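Local coordinates for protein putative modulator of DNA gyrase (Bacteroides thetaiotaomicron, PDB 1VPB) that is of unknown function but belongs to the PmbA/TldD family, whose members are generally assigned metallopeptidase activity, at residues Lys127-Leu136 with Ser213-Ile221. Sequence-based numbering, arbitrary orientation.
Sequences KLYDAKFASL and SSLYMNDLI
The Y216 ring meets K127 O at its edge, in the ring plane, while the backbone N of D130 lies over one face. Its hydroxyl donates a 2.6 Å hydrogen bond from OH of Y216 to O of K127, reaching that oxygen from well above the carbonyl plane, 56° out of it. D130 crosses the ring, its carboxylate plane 31° from the ring plane and CG of D130 3.7 Å from CD2 of Y216. With CG anti to the backbone N (chi1 180°), the carboxylate lies across the Y216 backbone, where OD2 of D130 accepts a hydrogen bond from the amide N of M217 at 3.0 Å. This bond is nearly straight, though the N-H arrives from above the carboxylate plane. OD2 of D130 also accepts a hydrogen bond from a water, which in turn accepts the N-H of N218, so one carboxylate oxygen holds the amide of M217 directly and that of N218 through the water. Its other oxygen, OD1, closes an Asx turn onto the N of K132, which ties the buried carboxylate to its own segment. A leucine in place of Y216 has no hydroxyl and no flat ring, and would probably leave K127 O without that bond and open a gap beside D130. Apolar contacts close both ends: L128 and L215 run side by side, CD2 of L128 to CD1 of L215 3.7 Å, and the side chains of L136 and M217 cross obliquely, CD1 of L136 lying 3.8 Å from CE of M217. Outside the two segments, T188 OG1 bonds both D130 N and L215 O, and K302 makes a cation-pi contact with Y216. The loop between helices 87-101 and 138-150 is thus joined to the turn leaving strand 207-214, an edge strand of the six-stranded antiparallel sheet within this chain; F133, L136 and M217 pack on Y190 of strand 181-198, and M217 also touches M144 of helix 138-150.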
# COMPACT_ATOMS: atom_id res chain seq x y z
N LYS A 127 -18.47 23.92 -6.58
CA LYS A 127 -19.51 23.30 -5.74
C LYS A 127 -19.16 21.85 -5.41
O LYS A 127 -19.97 20.93 -5.60
CB LYS A 127 -20.87 23.35 -6.47
CG LYS A 127 -21.33 24.79 -6.61
CD LYS A 127 -22.72 24.91 -7.17
CE LYS A 127 -23.10 26.37 -7.29
NZ LYS A 127 -24.47 26.51 -7.94
N LEU A 128 -17.92 21.64 -4.97
CA LEU A 128 -17.47 20.27 -4.75
C LEU A 128 -17.61 19.83 -3.30
O LEU A 128 -17.25 18.69 -2.94
CB LEU A 128 -16.00 20.14 -5.17
CG LEU A 128 -15.69 20.61 -6.60
CD1 LEU A 128 -14.19 20.66 -6.80
CD2 LEU A 128 -16.31 19.75 -7.57
N TYR A 129 -18.14 20.73 -2.46
CA TYR A 129 -18.33 20.48 -1.05
C TYR A 129 -19.82 20.52 -0.68
O TYR A 129 -20.46 21.56 -0.83
CB TYR A 129 -17.57 21.53 -0.20
CG TYR A 129 -17.57 21.22 1.29
CD1 TYR A 129 -18.68 21.47 2.09
CD2 TYR A 129 -16.46 20.63 1.91
CE1 TYR A 129 -18.68 21.15 3.43
CE2 TYR A 129 -16.48 20.29 3.26
CZ TYR A 129 -17.58 20.56 4.02
OH TYR A 129 -17.60 20.23 5.39
N ASP A 130 -20.32 19.41 -0.16
CA ASP A 130 -21.71 19.28 0.34
C ASP A 130 -21.83 19.94 1.70
O ASP A 130 -21.36 19.46 2.73
CB ASP A 130 -22.03 17.80 0.36
CG ASP A 130 -23.41 17.50 0.85
OD1 ASP A 130 -24.19 18.48 1.04
OD2 ASP A 130 -23.77 16.33 1.05
N ALA A 131 -22.53 21.08 1.74
CA ALA A 131 -22.66 21.81 2.99
C ALA A 131 -23.38 21.04 4.11
O ALA A 131 -23.23 21.37 5.29
CB ALA A 131 -23.44 23.07 2.69
N LYS A 132 -24.17 20.06 3.73
CA LYS A 132 -24.83 19.14 4.67
C LYS A 132 -23.88 18.21 5.45
O LYS A 132 -24.26 17.61 6.45
CB LYS A 132 -25.88 18.34 3.97
CG LYS A 132 -26.97 19.22 3.30
CD LYS A 132 -28.09 18.43 2.57
CE LYS A 132 -29.19 19.35 1.97
NZ LYS A 132 -29.79 18.87 0.63
N PHE A 133 -22.64 18.10 5.00
CA PHE A 133 -21.74 17.11 5.57
C PHE A 133 -21.75 17.12 7.10
O PHE A 133 -21.92 16.09 7.71
CB PHE A 133 -20.33 17.34 5.03
CG PHE A 133 -19.33 16.32 5.52
CD1 PHE A 133 -19.17 15.13 4.83
CD2 PHE A 133 -18.55 16.56 6.62
CE1 PHE A 133 -18.24 14.18 5.27
CE2 PHE A 133 -17.63 15.59 7.09
CZ PHE A 133 -17.50 14.41 6.39
N ALA A 134 -21.53 18.27 7.73
CA ALA A 134 -21.31 18.29 9.16
C ALA A 134 -22.58 17.97 9.91
O ALA A 134 -22.52 17.47 11.04
CB ALA A 134 -20.76 19.60 9.63
N SER A 135 -23.73 18.16 9.29
CA SER A 135 -24.98 17.93 9.98
C SER A 135 -25.49 16.48 9.92
O SER A 135 -26.52 16.18 10.53
CB SER A 135 -26.07 18.82 9.33
OG SER A 135 -26.46 18.30 8.06
N LEU A 136 -24.84 15.60 9.16
CA LEU A 136 -25.40 14.27 8.86
C LEU A 136 -25.32 13.42 10.10
O LEU A 136 -24.43 13.64 10.93
CB LEU A 136 -24.61 13.55 7.75
CG LEU A 136 -24.70 14.30 6.42
CD1 LEU A 136 -23.81 13.61 5.41
CD2 LEU A 136 -26.14 14.32 5.98
N SER A 213 -20.67 6.22 -5.62
CA SER A 213 -20.13 7.38 -4.91
C SER A 213 -20.68 8.69 -5.43
O SER A 213 -21.27 8.77 -6.52
CB SER A 213 -18.58 7.34 -4.92
OG SER A 213 -18.07 7.50 -6.21
N SER A 214 -20.53 9.74 -4.63
CA SER A 214 -20.97 11.08 -5.00
C SER A 214 -20.28 12.11 -4.12
O SER A 214 -19.87 11.79 -3.00
CB SER A 214 -22.48 11.23 -4.80
OG SER A 214 -22.93 12.51 -5.25
N LEU A 215 -20.24 13.35 -4.58
CA LEU A 215 -19.74 14.44 -3.81
C LEU A 215 -20.83 14.88 -2.79
O LEU A 215 -20.53 15.57 -1.82
CB LEU A 215 -19.39 15.59 -4.74
CG LEU A 215 -18.29 15.35 -5.78
CD1 LEU A 215 -17.99 16.66 -6.50
CD2 LEU A 215 -17.05 14.91 -5.10
N TYR A 216 -22.12 14.55 -3.07
CA TYR A 216 -23.27 14.97 -2.24
C TYR A 216 -24.09 13.77 -1.70
O TYR A 216 -24.39 12.86 -2.45
CB TYR A 216 -24.23 15.80 -3.11
CG TYR A 216 -23.69 17.17 -3.42
CD1 TYR A 216 -22.71 17.36 -4.36
CD2 TYR A 216 -24.06 18.25 -2.67
CE1 TYR A 216 -22.18 18.62 -4.61
CE2 TYR A 216 -23.55 19.52 -2.92
CZ TYR A 216 -22.58 19.68 -3.86
OH TYR A 216 -22.09 20.96 -4.10
N MET A 217 -24.39 13.78 -0.42
CA MET A 217 -25.16 12.67 0.22
C MET A 217 -26.48 12.52 -0.48
O MET A 217 -26.94 11.39 -0.77
CB MET A 217 -25.34 12.92 1.71
CG MET A 217 -26.20 11.86 2.40
SD MET A 217 -25.51 10.19 2.28
CE MET A 217 -24.63 10.25 3.77
N ASN A 218 -27.09 13.66 -0.79
CA ASN A 218 -28.40 13.65 -1.44
C ASN A 218 -28.38 12.96 -2.81
O ASN A 218 -29.37 12.36 -3.20
CB ASN A 218 -28.94 15.06 -1.57
CG ASN A 218 -30.40 15.08 -1.96
OD1 ASN A 218 -30.74 15.50 -3.06
ND2 ASN A 218 -31.26 14.59 -1.09
N ASP A 219 -27.27 13.06 -3.53
CA ASP A 219 -27.11 12.49 -4.83
C ASP A 219 -26.59 11.06 -4.86
O ASP A 219 -26.64 10.39 -5.89
CB ASP A 219 -26.21 13.36 -5.71
CG ASP A 219 -26.69 14.79 -5.82
OD1 ASP A 219 -27.90 15.07 -5.65
OD2 ASP A 219 -25.92 15.73 -6.10
N LEU A 220 -26.07 10.57 -3.75
CA LEU A 220 -25.52 9.21 -3.76
C LEU A 220 -26.64 8.21 -4.01
O LEU A 220 -27.67 8.25 -3.33
CB LEU A 220 -24.89 8.93 -2.41
CG LEU A 220 -24.31 7.55 -2.08
CD1 LEU A 220 -23.08 7.26 -2.94
CD2 LEU A 220 -23.98 7.47 -0.56
N ILE A 221 -26.39 7.32 -4.95
CA ILE A 221 -27.26 6.19 -5.18
C ILE A 221 -27.05 5.18 -4.05
O ILE A 221 -25.94 4.72 -3.83
CB ILE A 221 -26.97 5.54 -6.51
CG1 ILE A 221 -27.31 6.48 -7.67
CG2 ILE A 221 -27.78 4.26 -6.66
CD1 ILE A 221 -26.58 6.13 -8.93
O HOH W 1 -26.53 16.32 0.58